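Long-range contacts in putative acetylornithine deacetylase (Sulfolobus tokodaii, PDB 3VPB), which probably catalyses the ATP-dependent joining of glutamate to the C-terminal glutamate of the carrier protein LysW, a step in arginine biosynthesis: residues B[10-18]-B[254-262]; B[1-9]-B[26-34]. All blocks are in the same frame, centred on the assembly; numbering follows the deposited sequence.

Contact 1 of 2, residues B[10-18]-B[254-262]; sequences VRQEEKLIA and VPEFKGFMV. With GLU (glutamic acid), chain M.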
loop_
_atom_site.group_PDB
_atom_site.type_symbol
_atom_site.label_atom_id
_atom_site.label_comp_id
_atom_site.label_asym_id
_atom_site.label_seq_id
_atom_site.Cartn_x
_atom_site.Cartn_y
_atom_site.Cartn_z
ATOM N N VAL B 10 -9.402 8.546 -21.581
ATOM C CA VAL B 10 -9.447 8.623 -23.034
ATOM C C VAL B 10 -8.121 9.180 -23.562
ATOM O O VAL B 10 -7.819 10.373 -23.376
ATOM C CB VAL B 10 -10.672 9.454 -23.521
ATOM C CG1 VAL B 10 -10.567 9.753 -24.987
ATOM C CG2 VAL B 10 -11.979 8.706 -23.236
ATOM N N ARG B 11 -7.302 8.296 -24.138
ATOM C CA ARG B 11 -6.041 8.691 -24.776
ATOM C C ARG B 11 -6.266 8.881 -26.268
ATOM O O ARG B 11 -7.366 8.622 -26.788
ATOM C CB ARG B 11 -4.954 7.605 -24.621
ATOM C CG ARG B 11 -4.685 7.112 -23.228
ATOM C CD ARG B 11 -4.015 5.760 -23.256
ATOM N NE ARG B 11 -4.991 4.682 -23.480
ATOM C CZ ARG B 11 -4.793 3.409 -23.165
ATOM N NH1 ARG B 11 -3.638 3.046 -22.619
ATOM N NH2 ARG B 11 -5.763 2.504 -23.368
ATOM N N GLN B 12 -5.197 9.253 -26.973
ATOM C CA GLN B 12 -5.267 9.376 -28.429
ATOM C C GLN B 12 -5.843 8.120 -29.063
ATOM O O GLN B 12 -6.645 8.207 -29.990
ATOM C CB GLN B 12 -3.886 9.674 -29.022
ATOM C CG GLN B 12 -3.690 11.120 -29.455
ATOM C CD GLN B 12 -4.646 11.539 -30.567
ATOM O OE1 GLN B 12 -5.523 12.372 -30.350
ATOM N NE2 GLN B 12 -4.502 10.942 -31.751
ATOM N N GLU B 13 -5.447 6.966 -28.537
ATOM C CA GLU B 13 -5.875 5.692 -29.091
ATOM C C GLU B 13 -7.404 5.563 -29.035
ATOM O O GLU B 13 -8.029 5.127 -29.992
ATOM C CB GLU B 13 -5.233 4.533 -28.325
ATOM C CG GLU B 13 -3.764 4.228 -28.705
ATOM C CD GLU B 13 -2.724 5.103 -28.012
ATOM O OE1 GLU B 13 -1.517 4.822 -28.205
ATOM O OE2 GLU B 13 -3.090 6.049 -27.282
ATOM N N GLU B 14 -7.992 5.903 -27.893
ATOM C CA GLU B 14 -9.443 5.818 -27.755
ATOM C C GLU B 14 -10.163 6.808 -28.673
ATOM O O GLU B 14 -11.199 6.479 -29.253
ATOM C CB GLU B 14 -9.872 5.999 -26.306
ATOM C CG GLU B 14 -9.544 4.782 -25.431
ATOM C CD GLU B 14 -8.033 4.598 -25.178
ATOM O OE1 GLU B 14 -7.346 5.582 -24.831
ATOM O OE2 GLU B 14 -7.537 3.466 -25.318
ATOM N N LYS B 15 -9.596 8.002 -28.816
ATOM C CA LYS B 15 -10.171 9.016 -29.710
ATOM C C LYS B 15 -10.169 8.540 -31.143
ATOM O O LYS B 15 -11.179 8.692 -31.870
ATOM C CB LYS B 15 -9.407 10.328 -29.582
ATOM C CG LYS B 15 -9.656 11.007 -28.265
ATOM C CD LYS B 15 -8.859 12.307 -28.165
ATOM C CE LYS B 15 -7.378 12.035 -28.087
ATOM N NZ LYS B 15 -6.614 13.195 -28.636
ATOM N N LEU B 16 -9.051 7.942 -31.543
ATOM C CA LEU B 16 -8.902 7.402 -32.895
ATOM C C LEU B 16 -9.878 6.245 -33.148
ATOM O O LEU B 16 -10.407 6.112 -34.257
ATOM C CB LEU B 16 -7.451 6.966 -33.167
ATOM C CG LEU B 16 -6.379 8.063 -33.293
ATOM C CD1 LEU B 16 -5.007 7.426 -33.424
ATOM C CD2 LEU B 16 -6.628 9.017 -34.491
ATOM N N ILE B 17 -10.128 5.412 -32.133
ATOM C CA ILE B 17 -11.071 4.308 -32.314
ATOM C C ILE B 17 -12.499 4.858 -32.421
ATOM O O ILE B 17 -13.270 4.410 -33.256
ATOM C CB ILE B 17 -10.959 3.216 -31.201
ATOM C CG1 ILE B 17 -9.596 2.523 -31.246
ATOM C CG2 ILE B 17 -12.089 2.153 -31.337
ATOM C CD1 ILE B 17 -9.299 1.684 -29.984
ATOM N N ALA B 18 -12.841 5.845 -31.595
ATOM C CA ALA B 18 -14.150 6.476 -31.679
ATOM C C ALA B 18 -14.347 7.127 -33.060
ATOM O O ALA B 18 -15.438 7.031 -33.653
ATOM C CB ALA B 18 -14.326 7.516 -30.577
ATOM N N VAL B 254 -4.441 -4.510 -23.989
ATOM C CA VAL B 254 -5.038 -3.212 -24.354
ATOM C C VAL B 254 -3.964 -2.375 -25.042
ATOM O O VAL B 254 -3.389 -1.438 -24.450
ATOM C CB VAL B 254 -5.649 -2.443 -23.153
ATOM C CG1 VAL B 254 -6.401 -1.182 -23.649
ATOM C CG2 VAL B 254 -6.649 -3.323 -22.358
ATOM N N PRO B 255 -3.678 -2.708 -26.296
ATOM C CA PRO B 255 -2.447 -2.134 -26.866
ATOM C C PRO B 255 -2.520 -0.645 -27.157
ATOM O O PRO B 255 -3.562 -0.125 -27.553
ATOM C CB PRO B 255 -2.218 -2.940 -28.150
ATOM C CG PRO B 255 -3.478 -3.675 -28.420
ATOM C CD PRO B 255 -4.347 -3.670 -27.196
ATOM N N GLU B 256 -1.417 0.042 -26.904
ATOM C CA GLU B 256 -1.285 1.417 -27.353
ATOM C C GLU B 256 -0.608 1.327 -28.721
ATOM O O GLU B 256 -0.022 0.283 -29.056
ATOM C CB GLU B 256 -0.486 2.244 -26.355
ATOM C CG GLU B 256 -1.262 2.640 -25.064
ATOM C CD GLU B 256 -0.321 3.205 -23.997
ATOM O OE1 GLU B 256 -0.746 4.091 -23.227
ATOM O OE2 GLU B 256 0.853 2.760 -23.946
ATOM N N PHE B 257 -0.748 2.366 -29.539
ATOM C CA PHE B 257 -0.259 2.296 -30.920
ATOM C C PHE B 257 0.168 3.615 -31.531
ATOM O O PHE B 257 0.328 3.682 -32.750
ATOM C CB PHE B 257 -1.242 1.533 -31.859
ATOM C CG PHE B 257 -2.688 1.959 -31.746
ATOM C CD1 PHE B 257 -3.186 3.057 -32.481
ATOM C CD2 PHE B 257 -3.578 1.228 -30.934
ATOM C CE1 PHE B 257 -4.538 3.419 -32.391
ATOM C CE2 PHE B 257 -4.916 1.610 -30.792
ATOM C CZ PHE B 257 -5.406 2.697 -31.540
ATOM N N LYS B 258 0.419 4.648 -30.714
ATOM C CA LYS B 258 0.925 5.920 -31.271
ATOM C C LYS B 258 2.303 5.774 -31.921
ATOM O O LYS B 258 2.569 6.375 -32.969
ATOM C CB LYS B 258 0.987 7.024 -30.214
ATOM C CG LYS B 258 -0.331 7.746 -30.015
ATOM C CD LYS B 258 -0.112 9.024 -29.212
ATOM C CE LYS B 258 0.103 8.704 -27.753
ATOM N NZ LYS B 258 0.982 9.708 -27.121
ATOM N N GLY B 259 3.175 5.007 -31.279
ATOM C CA GLY B 259 4.498 4.687 -31.818
ATOM C C GLY B 259 4.399 3.835 -33.065
ATOM O O GLY B 259 5.094 4.089 -34.065
ATOM N N PHE B 260 3.514 2.839 -33.013
ATOM C CA PHE B 260 3.287 1.935 -34.145
ATOM C C PHE B 260 2.927 2.769 -35.360
ATOM O O PHE B 260 3.491 2.565 -36.462
ATOM C CB PHE B 260 2.180 0.943 -33.779
ATOM C CG PHE B 260 2.014 -0.193 -34.726
ATOM C CD1 PHE B 260 2.688 -1.401 -34.523
ATOM C CD2 PHE B 260 1.125 -0.087 -35.779
ATOM C CE1 PHE B 260 2.499 -2.468 -35.406
ATOM C CE2 PHE B 260 0.932 -1.136 -36.662
ATOM C CZ PHE B 260 1.597 -2.333 -36.469
ATOM N N MET B 261 2.009 3.711 -35.160
ATOM C CA MET B 261 1.556 4.571 -36.270
ATOM C C MET B 261 2.662 5.436 -36.874
ATOM O O MET B 261 2.756 5.539 -38.089
ATOM C CB MET B 261 0.349 5.410 -35.880
ATOM C CG MET B 261 -0.910 4.587 -35.785
ATOM S SD MET B 261 -2.289 5.591 -35.238
ATOM C CE MET B 261 -2.558 6.504 -36.781
ATOM N N VAL B 262 3.516 6.024 -36.049
ATOM C CA VAL B 262 4.598 6.834 -36.626
ATOM C C VAL B 262 5.594 5.979 -37.416
ATOM O O VAL B 262 6.161 6.442 -38.411
ATOM C CB VAL B 262 5.333 7.740 -35.596
ATOM C CG1 VAL B 262 4.363 8.520 -34.777
ATOM C CG2 VAL B 262 6.254 6.941 -34.703
HETATM N N GLU M . 2.976 0.838 -24.333
HETATM C CA GLU M . 3.879 0.880 -25.515
HETATM C C GLU M . 5.187 1.535 -25.128
HETATM O O GLU M . 6.217 1.196 -25.739
HETATM C CB GLU M . 3.231 1.658 -26.673
HETATM C CG GLU M . 3.988 1.545 -27.984
HETATM C CD GLU M . 3.332 2.315 -29.130
HETATM O OE1 GLU M . 2.810 3.434 -28.891
HETATM O OE2 GLU M . 3.364 1.784 -30.275
HETATM O OXT GLU M . 5.237 2.414 -24.238
HETATM O O HOH W 1 -3.768 0.311 -22.498
#
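The glutamate pocket of this ATP-grasp ligase is backed by the start of helix 12-18, where R11 and E13 meet E256, F257 and K258 just ahead of and within helix 258-262. E13 binds this loop-to-helix junction with one oxygen. Its OE1 accepts the F257 amide N at 2.9 Å through the lone pair anti to the other oxygen, in a fairly straight bond (161°). The same OE1 takes a longer, more bent bond from the K258 N at 3.2 Å, which arrives from above the carboxylate plane. A carboxylate at the amides of the N-cap F257 and of K258, first in the helix, would probably interact favourably with the helix dipole. The E13 chain bends at its second torsion (chi2 83°): CG lies 3.5 Å from the centroid of the flat F257 ring, which offers its face to this CH-pi contact, while the carboxylate turns toward the backbone.

R11, whose three guanidinium nitrogens can serve two carboxylates at once, links E14 to E256. It grips E14 side-on, with NE on E14 OE1 at 2.9 Å and NH2 on the other oxygen, and its NH1 reaches E256 OE1 at 3.1 Å, tilted out of both planes. That network, to which R53 adds a second bridge on E14, probably steadies E256, whose OE2 accepts hydrogen bonds from the bound glutamate's amino N (2.9 Å) and W133 NE1. The ligand side chain ends on the GF motif, G259 N donating to its OE1 (2.9 Å) and F260 N to its OE2. On the apolar flank, L16 CD1 reaches tip to tip toward M261 SD, 3.7 Å away, and that sulfur lies at the edge of the F257 ring.

Contact 2 of 2, residues B[1-9]-B[26-34]; sequences MRVVLIVDI and VQYDIINVA
V3, L5 and V7 of strand 2-7 each exchange two backbone hydrogen bonds with strand 27-32 and the residue after it, the parallel pairing that joins the two strands of a beta-alpha-beta unit in the Rossmann-like pre-ATP-grasp domain. The series runs from V3 N to Q27 O (3.1 Å) to V33 N on V7 O (2.9 Å), with D29 and I31 giving and accepting between them. CA-H...O contacts, such as I30 CA to L5 O, fill in alongside.

Apolar packing occupies both faces. On the face carrying V3, L5, V7, Y28 and I30, V7 CG2 meets I30 CG2 at 3.7 Å; L5 and Y28 also pack on helix 12-23. Just ahead of strand 27-32, V26 CG1 lies against V3 CG2 at 3.5 Å. On the other face, V4 CG2 touches I31 CG1 (3.7 Å), and I6, alongside I31, reaches V33 with CG2. Beta-branched side chains suit these extended positions.

Polar side-chain contacts lie toward the two ends. Near the start of the pair, R2 NH1 forms a salt bridge with D29 OD1 at 2.9 Å, its guanidinium perpendicular to the carboxylate (90°); Y47 OH also bonds to that oxygen. Two waters join M1 to Q27. At the far end the N32 side chain, with CG anti to the backbone N (chi1 -170°), works with both amide atoms: ND2 donates to D8 O at 3.0 Å, and OD1 accepts A34 N at 2.9 Å in an Asx turn.

The chemistry thus implies a hydrophobic middle held in register by main-chain bonds, with ionic and water-mediated links near the start of the two strands and amide links from N32 at their C-terminal ends.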
loop_
_atom_site.group_PDB
_atom_site.type_symbol
_atom_site.label_atom_id
_atom_site.label_comp_id
_atom_site.label_asym_id
_atom_site.label_seq_id
_atom_site.Cartn_x
_atom_site.Cartn_y
_atom_site.Cartn_z
ATOM N N MET B 1 -25.417 -3.562 -36.252
ATOM C CA MET B 1 -24.385 -3.819 -35.208
ATOM C C MET B 1 -24.338 -2.616 -34.269
ATOM O O MET B 1 -24.488 -1.462 -34.696
ATOM C CB MET B 1 -23.026 -4.069 -35.866
ATOM C CG MET B 1 -21.969 -4.685 -34.977
ATOM S SD MET B 1 -20.406 -4.993 -35.855
ATOM C CE MET B 1 -20.129 -3.474 -36.736
ATOM N N ARG B 2 -24.212 -2.910 -32.982
ATOM C CA ARG B 2 -24.101 -1.896 -31.954
ATOM C C ARG B 2 -22.855 -2.223 -31.166
ATOM O O ARG B 2 -22.734 -3.311 -30.608
ATOM C CB ARG B 2 -25.331 -1.899 -31.037
ATOM C CG ARG B 2 -26.251 -0.744 -31.276
ATOM C CD ARG B 2 -26.340 0.177 -30.048
ATOM N NE ARG B 2 -27.562 -0.124 -29.310
ATOM C CZ ARG B 2 -28.016 0.543 -28.249
ATOM N NH1 ARG B 2 -27.340 1.579 -27.734
ATOM N NH2 ARG B 2 -29.159 0.154 -27.690
ATOM N N VAL B 3 -21.946 -1.264 -31.114
ATOM C CA VAL B 3 -20.663 -1.440 -30.464
ATOM C C VAL B 3 -20.640 -0.568 -29.223
ATOM O O VAL B 3 -21.180 0.526 -29.217
ATOM C CB VAL B 3 -19.506 -0.986 -31.412
ATOM C CG1 VAL B 3 -18.144 -0.989 -30.686
ATOM C CG2 VAL B 3 -19.465 -1.876 -32.659
ATOM N N VAL B 4 -20.031 -1.074 -28.155
ATOM C CA VAL B 4 -19.733 -0.210 -27.014
ATOM C C VAL B 4 -18.237 -0.097 -26.841
ATOM O O VAL B 4 -17.527 -1.090 -26.893
ATOM C CB VAL B 4 -20.475 -0.646 -25.696
ATOM C CG1 VAL B 4 -20.054 -2.013 -25.229
ATOM C CG2 VAL B 4 -20.250 0.415 -24.573
ATOM N N LEU B 5 -17.758 1.129 -26.639
ATOM C CA LEU B 5 -16.348 1.385 -26.420
ATOM C C LEU B 5 -16.200 1.673 -24.928
ATOM O O LEU B 5 -16.801 2.598 -24.438
ATOM C CB LEU B 5 -15.899 2.592 -27.275
ATOM C CG LEU B 5 -14.460 3.151 -27.176
ATOM C CD1 LEU B 5 -13.434 2.067 -27.567
ATOM C CD2 LEU B 5 -14.293 4.388 -28.101
ATOM N N ILE B 6 -15.458 0.815 -24.227
ATOM C CA ILE B 6 -15.371 0.840 -22.782
ATOM C C ILE B 6 -14.060 1.535 -22.433
ATOM O O ILE B 6 -12.991 1.102 -22.857
ATOM C CB ILE B 6 -15.349 -0.619 -22.216
ATOM C CG1 ILE B 6 -16.662 -1.354 -22.515
ATOM C CG2 ILE B 6 -15.001 -0.629 -20.709
ATOM C CD1 ILE B 6 -17.901 -0.729 -21.801
ATOM N N VAL B 7 -14.129 2.614 -21.653
ATOM C CA VAL B 7 -12.936 3.437 -21.430
ATOM C C VAL B 7 -12.856 3.852 -19.953
ATOM O O VAL B 7 -13.847 3.743 -19.227
ATOM C CB VAL B 7 -12.980 4.724 -22.312
ATOM C CG1 VAL B 7 -13.160 4.351 -23.810
ATOM C CG2 VAL B 7 -14.092 5.699 -21.852
ATOM N N ASP B 8 -11.676 4.276 -19.504
ATOM C CA ASP B 8 -11.596 5.016 -18.239
ATOM C C ASP B 8 -10.909 6.359 -18.449
ATOM O O ASP B 8 -11.463 7.424 -18.137
ATOM C CB ASP B 8 -11.005 4.187 -17.064
ATOM C CG ASP B 8 -9.644 3.553 -17.364
ATOM O OD1 ASP B 8 -9.184 2.714 -16.525
ATOM O OD2 ASP B 8 -9.009 3.870 -18.390
ATOM N N ILE B 9 -9.695 6.307 -18.978
ATOM C CA ILE B 9 -9.020 7.514 -19.421
ATOM C C ILE B 9 -8.989 7.462 -20.941
ATOM O O ILE B 9 -8.605 6.447 -21.520
ATOM C CB ILE B 9 -7.570 7.623 -18.864
ATOM C CG1 ILE B 9 -7.563 8.003 -17.374
ATOM C CG2 ILE B 9 -6.787 8.690 -19.645
ATOM C CD1 ILE B 9 -8.049 6.936 -16.409
ATOM N N VAL B 26 -20.597 3.102 -37.935
ATOM C CA VAL B 26 -20.923 2.066 -36.964
ATOM C C VAL B 26 -21.612 2.726 -35.785
ATOM O O VAL B 26 -21.059 3.648 -35.189
ATOM C CB VAL B 26 -19.640 1.313 -36.494
ATOM C CG1 VAL B 26 -19.962 0.310 -35.403
ATOM C CG2 VAL B 26 -18.951 0.632 -37.671
ATOM N N GLN B 27 -22.815 2.264 -35.439
ATOM C CA GLN B 27 -23.519 2.782 -34.260
ATOM C C GLN B 27 -22.706 2.395 -33.035
ATOM O O GLN B 27 -22.393 1.239 -32.865
ATOM C CB GLN B 27 -24.882 2.110 -34.072
ATOM C CG GLN B 27 -25.813 2.063 -35.252
ATOM C CD GLN B 27 -27.021 1.171 -34.945
ATOM O OE1 GLN B 27 -27.298 0.203 -35.660
ATOM N NE2 GLN B 27 -27.725 1.482 -33.852
ATOM N N TYR B 28 -22.385 3.337 -32.159
ATOM C CA TYR B 28 -21.655 2.927 -30.961
ATOM C C TYR B 28 -21.969 3.886 -29.797
ATOM O O TYR B 28 -22.344 5.025 -30.025
ATOM C CB TYR B 28 -20.141 2.913 -31.238
ATOM C CG TYR B 28 -19.527 4.311 -31.297
ATOM C CD1 TYR B 28 -19.671 5.124 -32.431
ATOM C CD2 TYR B 28 -18.829 4.831 -30.202
ATOM C CE1 TYR B 28 -19.100 6.426 -32.470
ATOM C CE2 TYR B 28 -18.278 6.113 -30.233
ATOM C CZ TYR B 28 -18.422 6.898 -31.353
ATOM O OH TYR B 28 -17.859 8.150 -31.360
ATOM N N ASP B 29 -21.824 3.398 -28.574
ATOM C CA ASP B 29 -21.867 4.246 -27.356
ATOM C C ASP B 29 -20.519 4.132 -26.682
ATOM O O ASP B 29 -19.782 3.176 -26.909
ATOM C CB ASP B 29 -22.919 3.735 -26.362
ATOM C CG ASP B 29 -24.350 3.846 -26.880
ATOM O OD1 ASP B 29 -25.170 2.990 -26.504
ATOM O OD2 ASP B 29 -24.654 4.786 -27.631
ATOM N N ILE B 30 -20.208 5.086 -25.815
ATOM C CA ILE B 30 -19.026 4.986 -24.983
ATOM C C ILE B 30 -19.571 4.808 -23.571
ATOM O O ILE B 30 -20.469 5.545 -23.150
ATOM C CB ILE B 30 -18.172 6.280 -25.031
ATOM C CG1 ILE B 30 -17.510 6.463 -26.402
ATOM C CG2 ILE B 30 -17.120 6.284 -23.884
ATOM C CD1 ILE B 30 -17.026 7.866 -26.737
ATOM N N ILE B 31 -19.051 3.829 -22.838
ATOM C CA ILE B 31 -19.307 3.796 -21.394
ATOM C C ILE B 31 -17.981 3.998 -20.675
ATOM O O ILE B 31 -17.010 3.269 -20.922
ATOM C CB ILE B 31 -19.933 2.456 -20.906
ATOM C CG1 ILE B 31 -21.323 2.274 -21.503
ATOM C CG2 ILE B 31 -20.036 2.454 -19.371
ATOM C CD1 ILE B 31 -21.937 0.913 -21.237
ATOM N N ASN B 32 -17.932 5.010 -19.815
ATOM C CA ASN B 32 -16.750 5.221 -18.996
ATOM C C ASN B 32 -16.908 4.439 -17.670
ATOM O O ASN B 32 -17.715 4.808 -16.799
ATOM C CB ASN B 32 -16.524 6.718 -18.720
ATOM C CG ASN B 32 -15.185 6.966 -18.079
ATOM O OD1 ASN B 32 -14.847 6.323 -17.082
ATOM N ND2 ASN B 32 -14.397 7.852 -18.661
ATOM N N VAL B 33 -16.139 3.362 -17.523
ATOM C CA VAL B 33 -16.283 2.476 -16.356
ATOM C C VAL B 33 -15.562 2.997 -15.114
ATOM O O VAL B 33 -15.638 2.371 -14.063
ATOM C CB VAL B 33 -15.908 1.021 -16.658
ATOM C CG1 VAL B 33 -16.863 0.476 -17.760
ATOM C CG2 VAL B 33 -14.467 0.928 -17.137
ATOM N N ALA B 34 -14.889 4.142 -15.229
ATOM C CA ALA B 34 -14.473 4.878 -14.030
ATOM C C ALA B 34 -15.607 5.766 -13.500
ATOM O O ALA B 34 -15.444 6.460 -12.474
ATOM C CB ALA B 34 -13.235 5.715 -14.306
HETATM O O HOH W 2 -23.524 -0.376 -36.721
HETATM O O HOH W 3 -27.574 -2.587 -35.193
HETATM O O HOH W 4 -25.519 3.533 -29.907
#

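How the contacts relate
The centres of the two contacts lie about 15 Å apart, and their segments alternate along the chain: 1-9, 10-18, 26-34, then 254-262. Contact 2 pairs the strands on either side of helix 12-23, and contact 1 uses the first turns of that helix to meet the distant ATP-grasp part of the chain. The two touch where E14 packs on V7 and L5, and where A18 lies near Y28. Helix 12-23 thus packs on the parallel sheet while its first turns meet the loop and helix that line the glutamate pocket, bringing the pre-ATP-grasp and ATP-grasp parts together. The carrier protein LysW also packs near both contacts, on V10 and K15 as well as on I9 and I30.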